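Local coordinates for protein proteasome chaperone 4 (Saccharomyces cerevisiae, PDB 2Z5B) that assists assembly of the yeast 20S proteasome by promoting formation of the alpha-ring, acting as a heterodimer with Irc25, at residues 26-31 against 41-46; 62-67 against 112-117; 97-102 against 132-137. All coordinates share one frame; numbering follows the deposited sequence.

Contact 1: residues 26-31 against 41-46; sequences VIATLP and ISLVVG
Ser42 O is gripped twice from the facing strand: Thr29 N donates a hydrogen bond to it at 2.8 Å, lying in the carbonyl plane, and the CA-H of Ala28 adds a longer contact. Ser42 N returns the bond to Thr29 O. Two residues along, beyond the non-hydrogen-bonded pair Ala28 and Leu43, Ile27 and Val44 form a second hydrogen-bonded pair, in which Val44 N reaches Ile27 O at 2.7 Å with an almost straight N-H...O angle of 174°. These pairs join the arms of a beta hairpin, strands 24-31 and 41-47; segments 26-31 and 41-46 run antiparallel, their axes 4.7 Å apart at closest approach. On the face bearing Val26, Ala28 and Leu43, the packing is tight. A chi1 of 173° turns Leu43 CG away from its own N, beside the carbonyl carbon, and Leu43 CD1 comes within 3.4 Å of Val26 CG1, closer than usual for two methyl carbons. Val26 CG2 lies 4.0 Å from Val45 CG2, the two side chains running alongside each other. Further along, Leu30 CD2 crosses Ile41 at an angle, equally near its CG1 and CG2. Helix 94-111 covers Leu43, while helix 134-149 lies against Val26 and Leu30. The other face, with Ile27, Thr29, Ser42 and Val44, meets the neighbouring Irc25 subunit, whose Gln41 hydrogen-bonds both Thr29 OG1 and Ser42 OG.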
ATOM      1  N   VAL A  26      13.701   5.038  -1.892  1.00 28.26           N
ATOM      2  CA  VAL A  26      12.712   4.358  -2.714  1.00 27.77           C
ATOM      3  C   VAL A  26      12.483   2.912  -2.232  1.00 27.18           C
ATOM      4  O   VAL A  26      13.437   2.193  -1.911  1.00 25.76           O
ATOM      5  CB  VAL A  26      13.165   4.351  -4.205  1.00 28.03           C
ATOM      6  CG1 VAL A  26      12.284   3.437  -5.051  1.00 29.03           C
ATOM      7  CG2 VAL A  26      13.196   5.789  -4.799  1.00 26.59           C
ATOM      8  N   ILE A  27      11.208   2.528  -2.144  1.00 26.06           N
ATOM      9  CA  ILE A  27      10.806   1.116  -2.151  1.00 25.78           C
ATOM     10  C   ILE A  27       9.862   0.942  -3.346  1.00 26.07           C
ATOM     11  O   ILE A  27       8.859   1.642  -3.444  1.00 26.79           O
ATOM     12  CB  ILE A  27      10.052   0.740  -0.847  1.00 26.07           C
ATOM     13  CG1 ILE A  27      10.995   0.835   0.365  1.00 25.64           C
ATOM     14  CG2 ILE A  27       9.379  -0.667  -0.951  1.00 26.71           C
ATOM     15  CD1 ILE A  27      10.250   1.015   1.657  1.00 29.06           C
ATOM     16  N   ALA A  28      10.177   0.015  -4.250  1.00 25.56           N
ATOM     17  CA  ALA A  28       9.373  -0.203  -5.451  1.00 25.94           C
ATOM     18  C   ALA A  28       8.959  -1.662  -5.516  1.00 26.76           C
ATOM     19  O   ALA A  28       9.808  -2.550  -5.354  1.00 27.05           O
ATOM     20  CB  ALA A  28      10.182   0.162  -6.711  1.00 25.29           C
ATOM     21  N   THR A  29       7.671  -1.910  -5.746  1.00 26.46           N
ATOM     22  CA  THR A  29       7.197  -3.263  -6.029  1.00 26.51           C
ATOM     23  C   THR A  29       6.884  -3.351  -7.518  1.00 27.34           C
ATOM     24  O   THR A  29       6.112  -2.548  -8.049  1.00 25.62           O
ATOM     25  CB  THR A  29       5.974  -3.646  -5.199  1.00 26.37           C
ATOM     26  OG1 THR A  29       6.264  -3.455  -3.807  1.00 25.03           O
ATOM     27  CG2 THR A  29       5.558  -5.116  -5.494  1.00 26.14           C
ATOM     28  N   LEU A  30       7.508  -4.330  -8.171  1.00 28.57           N
ATOM     29  CA  LEU A  30       7.598  -4.398  -9.620  1.00 31.56           C
ATOM     30  C   LEU A  30       7.299  -5.799 -10.150  1.00 33.03           C
ATOM     31  O   LEU A  30       7.619  -6.791  -9.479  1.00 32.63           O
ATOM     32  CB  LEU A  30       9.021  -4.011 -10.061  1.00 31.51           C
ATOM     33  CG  LEU A  30       9.577  -2.640  -9.660  1.00 33.57           C
ATOM     34  CD1 LEU A  30      11.044  -2.524  -9.999  1.00 33.21           C
ATOM     35  CD2 LEU A  30       8.782  -1.529 -10.357  1.00 35.59           C
ATOM     36  N   PRO A  31       6.684  -5.890 -11.347  1.00 35.35           N
ATOM     37  CA  PRO A  31       6.619  -7.176 -12.060  1.00 37.75           C
ATOM     38  C   PRO A  31       8.029  -7.692 -12.289  1.00 40.43           C
ATOM     39  O   PRO A  31       8.910  -6.913 -12.677  1.00 40.22           O
ATOM     40  CB  PRO A  31       5.983  -6.805 -13.410  1.00 37.59           C
ATOM     41  CG  PRO A  31       6.113  -5.317 -13.518  1.00 37.39           C
ATOM     42  CD  PRO A  31       6.025  -4.814 -12.108  1.00 35.32           C
ATOM     43  N   ILE A  41       2.725  -1.367 -10.730  1.00 30.46           N
ATOM     44  CA  ILE A  41       3.920  -0.886 -10.039  1.00 29.24           C
ATOM     45  C   ILE A  41       3.409  -0.176  -8.796  1.00 28.11           C
ATOM     46  O   ILE A  41       2.408   0.541  -8.853  1.00 27.35           O
ATOM     47  CB  ILE A  41       4.723   0.100 -10.922  1.00 29.42           C
ATOM     48  CG1 ILE A  41       5.424  -0.645 -12.056  1.00 29.72           C
ATOM     49  CG2 ILE A  41       5.766   0.877 -10.118  1.00 29.98           C
ATOM     50  CD1 ILE A  41       5.863   0.264 -13.177  1.00 30.49           C
ATOM     51  N   SER A  42       4.061  -0.422  -7.660  1.00 27.39           N
ATOM     52  CA  SER A  42       3.866   0.395  -6.465  1.00 26.50           C
ATOM     53  C   SER A  42       5.188   1.076  -6.157  1.00 26.68           C
ATOM     54  O   SER A  42       6.235   0.420  -6.133  1.00 27.36           O
ATOM     55  CB  SER A  42       3.481  -0.463  -5.263  1.00 26.22           C
ATOM     56  OG  SER A  42       2.221  -1.065  -5.453  1.00 26.59           O
ATOM     57  N   LEU A  43       5.151   2.377  -5.930  1.00 25.55           N
ATOM     58  CA  LEU A  43       6.363   3.118  -5.596  1.00 25.41           C
ATOM     59  C   LEU A  43       6.149   3.871  -4.317  1.00 24.97           C
ATOM     60  O   LEU A  43       5.141   4.577  -4.162  1.00 25.16           O
ATOM     61  CB  LEU A  43       6.773   4.074  -6.730  1.00 24.67           C
ATOM     62  CG  LEU A  43       7.931   5.038  -6.428  1.00 25.60           C
ATOM     63  CD1 LEU A  43       9.228   4.263  -6.255  1.00 27.65           C
ATOM     64  CD2 LEU A  43       8.101   6.059  -7.525  1.00 26.90           C
ATOM     65  N   VAL A  44       7.060   3.674  -3.368  1.00 24.77           N
ATOM     66  CA  VAL A  44       7.128   4.551  -2.194  1.00 24.87           C
ATOM     67  C   VAL A  44       8.390   5.399  -2.381  1.00 25.05           C
ATOM     68  O   VAL A  44       9.486   4.858  -2.622  1.00 25.66           O
ATOM     69  CB  VAL A  44       7.177   3.769  -0.861  1.00 25.54           C
ATOM     70  CG1 VAL A  44       7.174   4.734   0.329  1.00 23.97           C
ATOM     71  CG2 VAL A  44       5.988   2.799  -0.771  1.00 25.74           C
ATOM     72  N   VAL A  45       8.232   6.721  -2.331  1.00 24.90           N
ATOM     73  CA  VAL A  45       9.362   7.628  -2.587  1.00 26.63           C
ATOM     74  C   VAL A  45       9.348   8.817  -1.619  1.00 26.94           C
ATOM     75  O   VAL A  45       8.296   9.299  -1.241  1.00 27.32           O
ATOM     76  CB  VAL A  45       9.469   8.058  -4.088  1.00 26.19           C
ATOM     77  CG1 VAL A  45       8.207   8.783  -4.572  1.00 28.50           C
ATOM     78  CG2 VAL A  45      10.750   8.927  -4.344  1.00 26.38           C
ATOM     79  N   GLY A  46      10.530   9.231  -1.180  1.00 28.34           N
ATOM     80  CA  GLY A  46      10.664  10.364  -0.270  1.00 28.92           C
ATOM     81  C   GLY A  46      12.103  10.818  -0.227  1.00 29.82           C
ATOM     82  O   GLY A  46      12.965  10.227  -0.875  1.00 28.93           O
TER

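Contact 2: residues 62-67 against 112-117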
ATOM      1  N   TYR A  62      -1.239   8.996  -1.346  1.00 26.02           N
ATOM      2  CA  TYR A  62      -1.246   7.679  -2.015  1.00 25.58           C
ATOM      3  C   TYR A  62      -2.056   7.893  -3.269  1.00 26.25           C
ATOM      4  O   TYR A  62      -3.253   8.211  -3.178  1.00 26.14           O
ATOM      5  CB  TYR A  62      -1.961   6.631  -1.150  1.00 25.40           C
ATOM      6  CG  TYR A  62      -1.756   5.174  -1.546  1.00 25.49           C
ATOM      7  CD1 TYR A  62      -0.565   4.737  -2.165  1.00 24.03           C
ATOM      8  CD2 TYR A  62      -2.727   4.219  -1.256  1.00 23.62           C
ATOM      9  CE1 TYR A  62      -0.387   3.398  -2.491  1.00 24.45           C
ATOM     10  CE2 TYR A  62      -2.546   2.880  -1.582  1.00 25.80           C
ATOM     11  CZ  TYR A  62      -1.368   2.471  -2.180  1.00 24.27           C
ATOM     12  OH  TYR A  62      -1.184   1.138  -2.521  1.00 26.85           O
ATOM     13  N   TYR A  63      -1.410   7.770  -4.424  1.00 26.18           N
ATOM     14  CA  TYR A  63      -2.038   8.106  -5.701  1.00 27.64           C
ATOM     15  C   TYR A  63      -2.072   6.897  -6.615  1.00 27.52           C
ATOM     16  O   TYR A  63      -1.097   6.172  -6.681  1.00 27.88           O
ATOM     17  CB  TYR A  63      -1.260   9.222  -6.402  1.00 28.21           C
ATOM     18  CG  TYR A  63      -2.173  10.162  -7.162  1.00 29.89           C
ATOM     19  CD1 TYR A  63      -2.599   9.870  -8.459  1.00 31.54           C
ATOM     20  CD2 TYR A  63      -2.616  11.335  -6.576  1.00 28.82           C
ATOM     21  CE1 TYR A  63      -3.474  10.744  -9.141  1.00 31.58           C
ATOM     22  CE2 TYR A  63      -3.454  12.212  -7.250  1.00 31.57           C
ATOM     23  CZ  TYR A  63      -3.884  11.906  -8.523  1.00 32.02           C
ATOM     24  OH  TYR A  63      -4.725  12.791  -9.170  1.00 34.11           O
ATOM     25  N   TYR A  64      -3.181   6.709  -7.339  1.00 27.94           N
ATOM     26  CA  TYR A  64      -3.348   5.600  -8.266  1.00 28.19           C
ATOM     27  C   TYR A  64      -3.548   6.083  -9.700  1.00 29.08           C
ATOM     28  O   TYR A  64      -4.303   7.032  -9.916  1.00 28.11           O
ATOM     29  CB  TYR A  64      -4.579   4.792  -7.839  1.00 29.41           C
ATOM     30  CG  TYR A  64      -4.922   3.628  -8.743  1.00 29.43           C
ATOM     31  CD1 TYR A  64      -4.087   2.522  -8.824  1.00 29.11           C
ATOM     32  CD2 TYR A  64      -6.110   3.614  -9.494  1.00 30.18           C
ATOM     33  CE1 TYR A  64      -4.389   1.443  -9.641  1.00 30.05           C
ATOM     34  CE2 TYR A  64      -6.414   2.519 -10.325  1.00 30.61           C
ATOM     35  CZ  TYR A  64      -5.552   1.436 -10.364  1.00 30.72           C
ATOM     36  OH  TYR A  64      -5.810   0.349 -11.173  1.00 31.78           O
ATOM     37  N   ALA A  65      -2.900   5.422 -10.671  1.00 29.21           N
ATOM     38  CA  ALA A  65      -3.194   5.638 -12.098  1.00 30.77           C
ATOM     39  C   ALA A  65      -3.170   4.342 -12.898  1.00 31.85           C
ATOM     40  O   ALA A  65      -2.509   3.378 -12.519  1.00 31.61           O
ATOM     41  CB  ALA A  65      -2.240   6.646 -12.714  1.00 29.92           C
ATOM     42  N   ILE A  66      -3.891   4.334 -14.016  1.00 32.93           N
ATOM     43  CA  ILE A  66      -4.011   3.167 -14.867  1.00 34.70           C
ATOM     44  C   ILE A  66      -4.355   3.657 -16.292  1.00 36.94           C
ATOM     45  O   ILE A  66      -5.067   4.658 -16.438  1.00 35.91           O
ATOM     46  CB  ILE A  66      -5.090   2.162 -14.283  1.00 34.61           C
ATOM     47  CG1 ILE A  66      -5.177   0.866 -15.114  1.00 35.39           C
ATOM     48  CG2 ILE A  66      -6.460   2.837 -14.118  1.00 34.18           C
ATOM     49  CD1 ILE A  66      -5.993  -0.254 -14.468  1.00 35.22           C
ATOM     50  N   PRO A  67      -3.812   2.989 -17.336  1.00 39.39           N
ATOM     51  CA  PRO A  67      -4.223   3.339 -18.697  1.00 41.36           C
ATOM     52  C   PRO A  67      -5.723   3.099 -18.846  1.00 43.44           C
ATOM     53  O   PRO A  67      -6.221   2.069 -18.395  1.00 43.26           O
ATOM     54  CB  PRO A  67      -3.425   2.366 -19.571  1.00 41.52           C
ATOM     55  CG  PRO A  67      -2.265   1.912 -18.702  1.00 40.36           C
ATOM     56  CD  PRO A  67      -2.825   1.891 -17.321  1.00 39.84           C
ATOM     57  N   ASN A 112       2.867   1.574 -19.338  1.00 38.50           N
ATOM     58  CA  ASN A 112       1.585   1.033 -19.762  1.00 38.85           C
ATOM     59  C   ASN A 112       1.043  -0.007 -18.778  1.00 38.16           C
ATOM     60  O   ASN A 112       0.646  -1.105 -19.167  1.00 38.22           O
ATOM     61  CB  ASN A 112       1.678   0.492 -21.201  1.00 39.33           C
ATOM     62  CG  ASN A 112       0.313   0.143 -21.804  1.00 41.46           C
ATOM     63  OD1 ASN A 112       0.231  -0.628 -22.762  1.00 44.02           O
ATOM     64  ND2 ASN A 112      -0.747   0.706 -21.253  1.00 40.94           N
ATOM     65  N   ARG A 113       1.040   0.359 -17.496  1.00 36.66           N
ATOM     66  CA  ARG A 113       0.502  -0.506 -16.446  1.00 35.76           C
ATOM     67  C   ARG A 113      -0.044   0.329 -15.291  1.00 33.81           C
ATOM     68  O   ARG A 113       0.284   1.508 -15.184  1.00 33.87           O
ATOM     69  CB  ARG A 113       1.591  -1.451 -15.940  1.00 36.17           C
ATOM     70  CG  ARG A 113       2.773  -0.768 -15.285  1.00 39.03           C
ATOM     71  CD  ARG A 113       3.966  -1.686 -15.304  1.00 42.45           C
ATOM     72  NE  ARG A 113       3.530  -3.045 -15.055  1.00 44.84           N
ATOM     73  CZ  ARG A 113       3.785  -4.078 -15.852  1.00 44.88           C
ATOM     74  NH1 ARG A 113       3.312  -5.269 -15.527  1.00 43.45           N
ATOM     75  NH2 ARG A 113       4.527  -3.931 -16.937  1.00 44.57           N
ATOM     76  N   PRO A 114      -0.871  -0.279 -14.418  1.00 32.43           N
ATOM     77  CA  PRO A 114      -1.354   0.520 -13.301  1.00 30.87           C
ATOM     78  C   PRO A 114      -0.176   0.839 -12.365  1.00 29.83           C
ATOM     79  O   PRO A 114       0.839   0.124 -12.392  1.00 27.94           O
ATOM     80  CB  PRO A 114      -2.384  -0.387 -12.617  1.00 31.18           C
ATOM     81  CG  PRO A 114      -2.608  -1.560 -13.572  1.00 32.30           C
ATOM     82  CD  PRO A 114      -1.361  -1.671 -14.371  1.00 31.96           C
ATOM     83  N   CYS A 115      -0.310   1.924 -11.600  1.00 28.27           N
ATOM     84  CA  CYS A 115       0.740   2.398 -10.701  1.00 27.88           C
ATOM     85  C   CYS A 115       0.110   2.970  -9.444  1.00 26.31           C
ATOM     86  O   CYS A 115      -0.865   3.727  -9.529  1.00 25.72           O
ATOM     87  CB  CYS A 115       1.582   3.513 -11.374  1.00 27.47           C
ATOM     88  SG  CYS A 115       3.038   4.047 -10.407  1.00 31.72           S
ATOM     89  N   TYR A 116       0.684   2.607  -8.298  1.00 25.15           N
ATOM     90  CA  TYR A 116       0.339   3.158  -7.014  1.00 25.33           C
ATOM     91  C   TYR A 116       1.578   3.911  -6.551  1.00 25.55           C
ATOM     92  O   TYR A 116       2.682   3.357  -6.551  1.00 25.12           O
ATOM     93  CB  TYR A 116       0.028   2.056  -6.000  1.00 25.69           C
ATOM     94  CG  TYR A 116      -1.211   1.245  -6.301  1.00 26.86           C
ATOM     95  CD1 TYR A 116      -1.194   0.234  -7.269  1.00 27.76           C
ATOM     96  CD2 TYR A 116      -2.392   1.467  -5.593  1.00 27.43           C
ATOM     97  CE1 TYR A 116      -2.324  -0.521  -7.533  1.00 28.02           C
ATOM     98  CE2 TYR A 116      -3.526   0.700  -5.844  1.00 29.02           C
ATOM     99  CZ  TYR A 116      -3.475  -0.279  -6.820  1.00 28.21           C
ATOM    100  OH  TYR A 116      -4.584  -1.029  -7.100  1.00 29.30           O
ATOM    101  N   VAL A 117       1.401   5.166  -6.152  1.00 24.26           N
ATOM    102  CA  VAL A 117       2.542   5.949  -5.674  1.00 24.95           C
ATOM    103  C   VAL A 117       2.287   6.500  -4.276  1.00 23.99           C
ATOM    104  O   VAL A 117       1.259   7.105  -4.015  1.00 24.49           O
ATOM    105  CB  VAL A 117       2.865   7.123  -6.638  1.00 24.20           C
ATOM    106  CG1 VAL A 117       3.786   8.126  -6.000  1.00 26.44           C
ATOM    107  CG2 VAL A 117       3.524   6.601  -7.885  1.00 26.21           C
TER
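Three tyrosines, Tyr62, Tyr64 and Tyr116, crowd together on one side of two antiparallel strands, with Tyr116 touching both of the others. Tyr64 CD1 stands over the centre of the Tyr116 ring, and Tyr64 CE1 comes 3.4 Å from Tyr116 CZ. The two planes are inclined at 48°, so the pair is neither stacked nor edge-to-face. Tyr62 has CG anti to its backbone N (chi1 -166°), which carries the ring across toward the neighbouring strand, until Tyr62 OH lies 3.3 Å from Tyr116 CD2. The backbones beneath are paired through Tyr63 with Val117 and Ala65 with Cys115, the tightest bond running from Val117 N to Tyr63 O at 2.7 Å. The ladder joins strands 58-67 and 115-121 within the central mixed sheet. It ends after Ala65 and Cys115; Pro67, which has no N-H, cannot donate the next bond. In between, Ile66 CD1 packs 3.7 Å from Pro114 CG. Pro67 CG abuts Asn112 ND2. Were Tyr116 replaced by an alanine, the Tyr64 ring would probably lose the face it rests on, and Met48 O of the Irc25 subunit its weak hydrogen bond. Leu101 of that subunit packs on Tyr64 and Tyr116, and its Ser144 hydrogen-bonds Tyr62 OH. The rings thus offer apolar surface to Leu101 while two hydroxyls bond across the interface, consistent with a heterodimer contact combining packing with one sound and one weak hydrogen bond.

Contact 3: residues 97-102 against 132-137; sequences RDMARH and ANHLYI
Met99 and His134 pack where helix 94-111 meets the start of helix 134-149, two helices lying on the same side of the central sheet in an alpha/beta arrangement. The inner part is close and apolar. Met99 leaves its helix with chi1 at 174°, CG pointing opposite its own N, and then bends at its next two torsions, which lays SD and CE over one face of the His134 imidazole. Met99 CE makes a CH-pi contact, 4.0 Å from the centroid of the His134 ring, and SD adds a sulfur-aromatic approach from the same face. The methyl also reaches the next helical turn, where Met99 CE lies 3.6 Å from Ile137 CD1. Trp119 of strand 115-121 underlies both Met99 and Ile137. His134 CE1 lies 3.6 Å from Met99 CA, and Asp98 C sits at the edge of the His134 ring, in its plane. Toward the partly exposed outer side the contact thins to polar groups. His102 ND1 and His134 NE2 share a hydrogen bond of 2.8 Å, the two imidazoles meeting rim to rim with their planes at 89°. This bond holds the edge of the His134 ring while Met99 covers its face, which should restrict rotation of the imidazole. Asp98 only brushes that ring with CB and turns its carboxylate to its own helix, where Arg101 NH2 meets Asp98 OD1 at 3.2 Å from above the carboxylate plane.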
ATOM      1  N   ARG A  97       0.631  16.730  -3.464  1.00 31.27           N
ATOM      2  CA  ARG A  97      -0.334  16.150  -4.425  1.00 32.26           C
ATOM      3  C   ARG A  97       0.131  16.169  -5.874  1.00 31.82           C
ATOM      4  O   ARG A  97      -0.017  15.158  -6.603  1.00 31.51           O
ATOM      5  CB  ARG A  97      -1.715  16.825  -4.333  1.00 32.51           C
ATOM      6  CG  ARG A  97      -2.878  15.923  -4.787  1.00 32.97           C
ATOM      7  CD  ARG A  97      -4.209  16.677  -4.892  1.00 33.80           C
ATOM      8  NE  ARG A  97      -4.450  17.483  -3.694  1.00 36.32           N
ATOM      9  CZ  ARG A  97      -4.323  18.804  -3.627  1.00 38.46           C
ATOM     10  NH1 ARG A  97      -3.960  19.514  -4.697  1.00 38.55           N
ATOM     11  NH2 ARG A  97      -4.547  19.412  -2.476  1.00 38.86           N
ATOM     12  N   ASP A  98       0.664  17.319  -6.307  1.00 31.84           N
ATOM     13  CA  ASP A  98       1.237  17.460  -7.662  1.00 31.66           C
ATOM     14  C   ASP A  98       2.259  16.373  -7.928  1.00 30.34           C
ATOM     15  O   ASP A  98       2.225  15.716  -8.966  1.00 29.47           O
ATOM     16  CB  ASP A  98       1.898  18.839  -7.872  1.00 31.15           C
ATOM     17  CG  ASP A  98       0.880  19.955  -8.081  1.00 35.88           C
ATOM     18  OD1 ASP A  98      -0.351  19.667  -8.102  1.00 36.09           O
ATOM     19  OD2 ASP A  98       1.321  21.125  -8.200  1.00 37.45           O
ATOM     20  N   MET A  99       3.178  16.187  -6.981  1.00 29.96           N
ATOM     21  CA  MET A  99       4.257  15.222  -7.163  1.00 29.61           C
ATOM     22  C   MET A  99       3.736  13.793  -7.306  1.00 29.67           C
ATOM     23  O   MET A  99       4.157  13.076  -8.218  1.00 29.59           O
ATOM     24  CB  MET A  99       5.254  15.290  -6.005  1.00 29.57           C
ATOM     25  CG  MET A  99       6.317  14.204  -6.058  1.00 30.82           C
ATOM     26  SD  MET A  99       7.280  14.268  -7.585  1.00 35.80           S
ATOM     27  CE  MET A  99       8.293  15.656  -7.128  1.00 32.76           C
ATOM     28  N   ALA A 100       2.849  13.397  -6.388  1.00 28.99           N
ATOM     29  CA  ALA A 100       2.282  12.040  -6.361  1.00 28.99           C
ATOM     30  C   ALA A 100       1.444  11.783  -7.598  1.00 28.75           C
ATOM     31  O   ALA A 100       1.506  10.704  -8.183  1.00 28.87           O
ATOM     32  CB  ALA A 100       1.438  11.850  -5.109  1.00 29.41           C
ATOM     33  N   ARG A 101       0.672  12.796  -8.006  1.00 29.17           N
ATOM     34  CA  ARG A 101      -0.146  12.713  -9.222  1.00 29.37           C
ATOM     35  C   ARG A 101       0.717  12.538 -10.447  1.00 28.87           C
ATOM     36  O   ARG A 101       0.495  11.615 -11.213  1.00 29.12           O
ATOM     37  CB  ARG A 101      -1.025  13.958  -9.396  1.00 29.30           C
ATOM     38  CG  ARG A 101      -1.834  13.956 -10.701  1.00 31.86           C
ATOM     39  CD  ARG A 101      -2.808  15.142 -10.708  1.00 34.61           C
ATOM     40  NE  ARG A 101      -2.140  16.430 -10.432  1.00 38.28           N
ATOM     41  CZ  ARG A 101      -1.553  17.209 -11.338  1.00 38.27           C
ATOM     42  NH1 ARG A 101      -1.507  16.871 -12.627  1.00 38.40           N
ATOM     43  NH2 ARG A 101      -1.003  18.347 -10.950  1.00 39.38           N
ATOM     44  N   HIS A 102       1.688  13.435 -10.631  1.00 29.24           N
ATOM     45  CA  HIS A 102       2.612  13.346 -11.763  1.00 29.08           C
ATOM     46  C   HIS A 102       3.369  12.036 -11.788  1.00 28.96           C
ATOM     47  O   HIS A 102       3.489  11.413 -12.844  1.00 29.04           O
ATOM     48  CB  HIS A 102       3.613  14.500 -11.761  1.00 29.83           C
ATOM     49  CG  HIS A 102       3.023  15.808 -12.186  1.00 30.59           C
ATOM     50  ND1 HIS A 102       3.446  17.013 -11.677  1.00 32.20           N
ATOM     51  CD2 HIS A 102       2.032  16.098 -13.065  1.00 33.04           C
ATOM     52  CE1 HIS A 102       2.741  17.994 -12.214  1.00 33.62           C
ATOM     53  NE2 HIS A 102       1.877  17.466 -13.063  1.00 34.59           N
ATOM     54  N   ALA A 132      10.976  22.682  -6.192  1.00 39.69           N
ATOM     55  CA  ALA A 132      12.279  23.081  -6.721  1.00 39.36           C
ATOM     56  C   ALA A 132      12.966  21.955  -7.490  1.00 39.35           C
ATOM     57  O   ALA A 132      13.732  22.213  -8.429  1.00 39.89           O
ATOM     58  CB  ALA A 132      13.173  23.558  -5.581  1.00 39.70           C
ATOM     59  N   ASN A 133      12.693  20.716  -7.081  1.00 38.05           N
ATOM     60  CA  ASN A 133      13.344  19.539  -7.641  1.00 37.27           C
ATOM     61  C   ASN A 133      12.335  18.653  -8.392  1.00 36.45           C
ATOM     62  O   ASN A 133      12.616  17.494  -8.723  1.00 36.92           O
ATOM     63  CB  ASN A 133      14.082  18.769  -6.525  1.00 37.42           C
ATOM     64  CG  ASN A 133      15.152  19.627  -5.820  1.00 38.49           C
ATOM     65  OD1 ASN A 133      14.941  20.146  -4.710  1.00 37.08           O
ATOM     66  ND2 ASN A 133      16.303  19.763  -6.462  1.00 36.86           N
ATOM     67  N   HIS A 134      11.169  19.224  -8.684  1.00 35.10           N
ATOM     68  CA  HIS A 134      10.048  18.476  -9.262  1.00 34.17           C
ATOM     69  C   HIS A 134      10.454  17.580 -10.440  1.00 33.61           C
ATOM     70  O   HIS A 134      10.258  16.363 -10.380  1.00 32.92           O
ATOM     71  CB  HIS A 134       8.882  19.418  -9.625  1.00 33.54           C
ATOM     72  CG  HIS A 134       7.553  18.726  -9.701  1.00 33.56           C
ATOM     73  ND1 HIS A 134       6.692  18.643  -8.629  1.00 30.43           N
ATOM     74  CD2 HIS A 134       6.946  18.079 -10.720  1.00 32.02           C
ATOM     75  CE1 HIS A 134       5.614  17.971  -8.986  1.00 32.05           C
ATOM     76  NE2 HIS A 134       5.742  17.617 -10.248  1.00 31.01           N
ATOM     77  N   LEU A 135      11.032  18.171 -11.488  1.00 33.23           N
ATOM     78  CA  LEU A 135      11.418  17.431 -12.702  1.00 33.80           C
ATOM     79  C   LEU A 135      12.524  16.402 -12.436  1.00 33.22           C
ATOM     80  O   LEU A 135      12.489  15.296 -12.970  1.00 33.37           O
ATOM     81  CB  LEU A 135      11.867  18.401 -13.822  1.00 34.12           C
ATOM     82  CG  LEU A 135      12.400  17.794 -15.128  1.00 34.69           C
ATOM     83  CD1 LEU A 135      11.268  17.331 -16.031  1.00 37.14           C
ATOM     84  CD2 LEU A 135      13.304  18.782 -15.922  1.00 35.46           C
ATOM     85  N   TYR A 136      13.520  16.790 -11.647  1.00 32.94           N
ATOM     86  CA  TYR A 136      14.590  15.877 -11.236  1.00 32.94           C
ATOM     87  C   TYR A 136      14.025  14.620 -10.578  1.00 32.33           C
ATOM     88  O   TYR A 136      14.440  13.511 -10.897  1.00 31.94           O
ATOM     89  CB  TYR A 136      15.524  16.572 -10.252  1.00 33.93           C
ATOM     90  CG  TYR A 136      16.589  15.679  -9.677  1.00 35.80           C
ATOM     91  CD1 TYR A 136      17.742  15.380 -10.408  1.00 36.93           C
ATOM     92  CD2 TYR A 136      16.461  15.147  -8.400  1.00 36.74           C
ATOM     93  CE1 TYR A 136      18.738  14.564  -9.882  1.00 37.25           C
ATOM     94  CE2 TYR A 136      17.440  14.328  -7.871  1.00 36.51           C
ATOM     95  CZ  TYR A 136      18.582  14.049  -8.613  1.00 36.36           C
ATOM     96  OH  TYR A 136      19.557  13.240  -8.087  1.00 36.15           O
ATOM     97  N   ILE A 137      13.091  14.797  -9.643  1.00 31.93           N
ATOM     98  CA  ILE A 137      12.581  13.655  -8.881  1.00 31.43           C
ATOM     99  C   ILE A 137      11.859  12.686  -9.825  1.00 31.60           C
ATOM    100  O   ILE A 137      12.094  11.479  -9.797  1.00 31.34           O
ATOM    101  CB  ILE A 137      11.669  14.090  -7.709  1.00 31.25           C
ATOM    102  CG1 ILE A 137      12.468  14.856  -6.644  1.00 31.04           C
ATOM    103  CG2 ILE A 137      10.988  12.879  -7.073  1.00 32.08           C
ATOM    104  CD1 ILE A 137      11.616  15.616  -5.642  1.00 30.47           C
TER

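Contacts 1 and 2 are neighbours in one six-stranded mixed sheet. Strands 41-47 and 115-121 run side by side and join them directly, with Leu43 N probably bonded to Tyr116 O and Ile41 O to Tyr116 N; their centres lie 11 Å apart. Contact 3 is about 15 Å from each, between centres, in the helical layer. Along the chain contact 1 closes first, whereas contacts 2 and 3 alternate in the order 62-67, 97-102, 112-117, 132-137, helix 94-111 leading into strand 115-121. Tyr63 packs on Arg101. Helices 94-111 and 134-149 cover the sheet face with Leu43, Val117 and Trp119; Irc25 meets the face with Thr29, Ser42 and Tyr116, not contact 3.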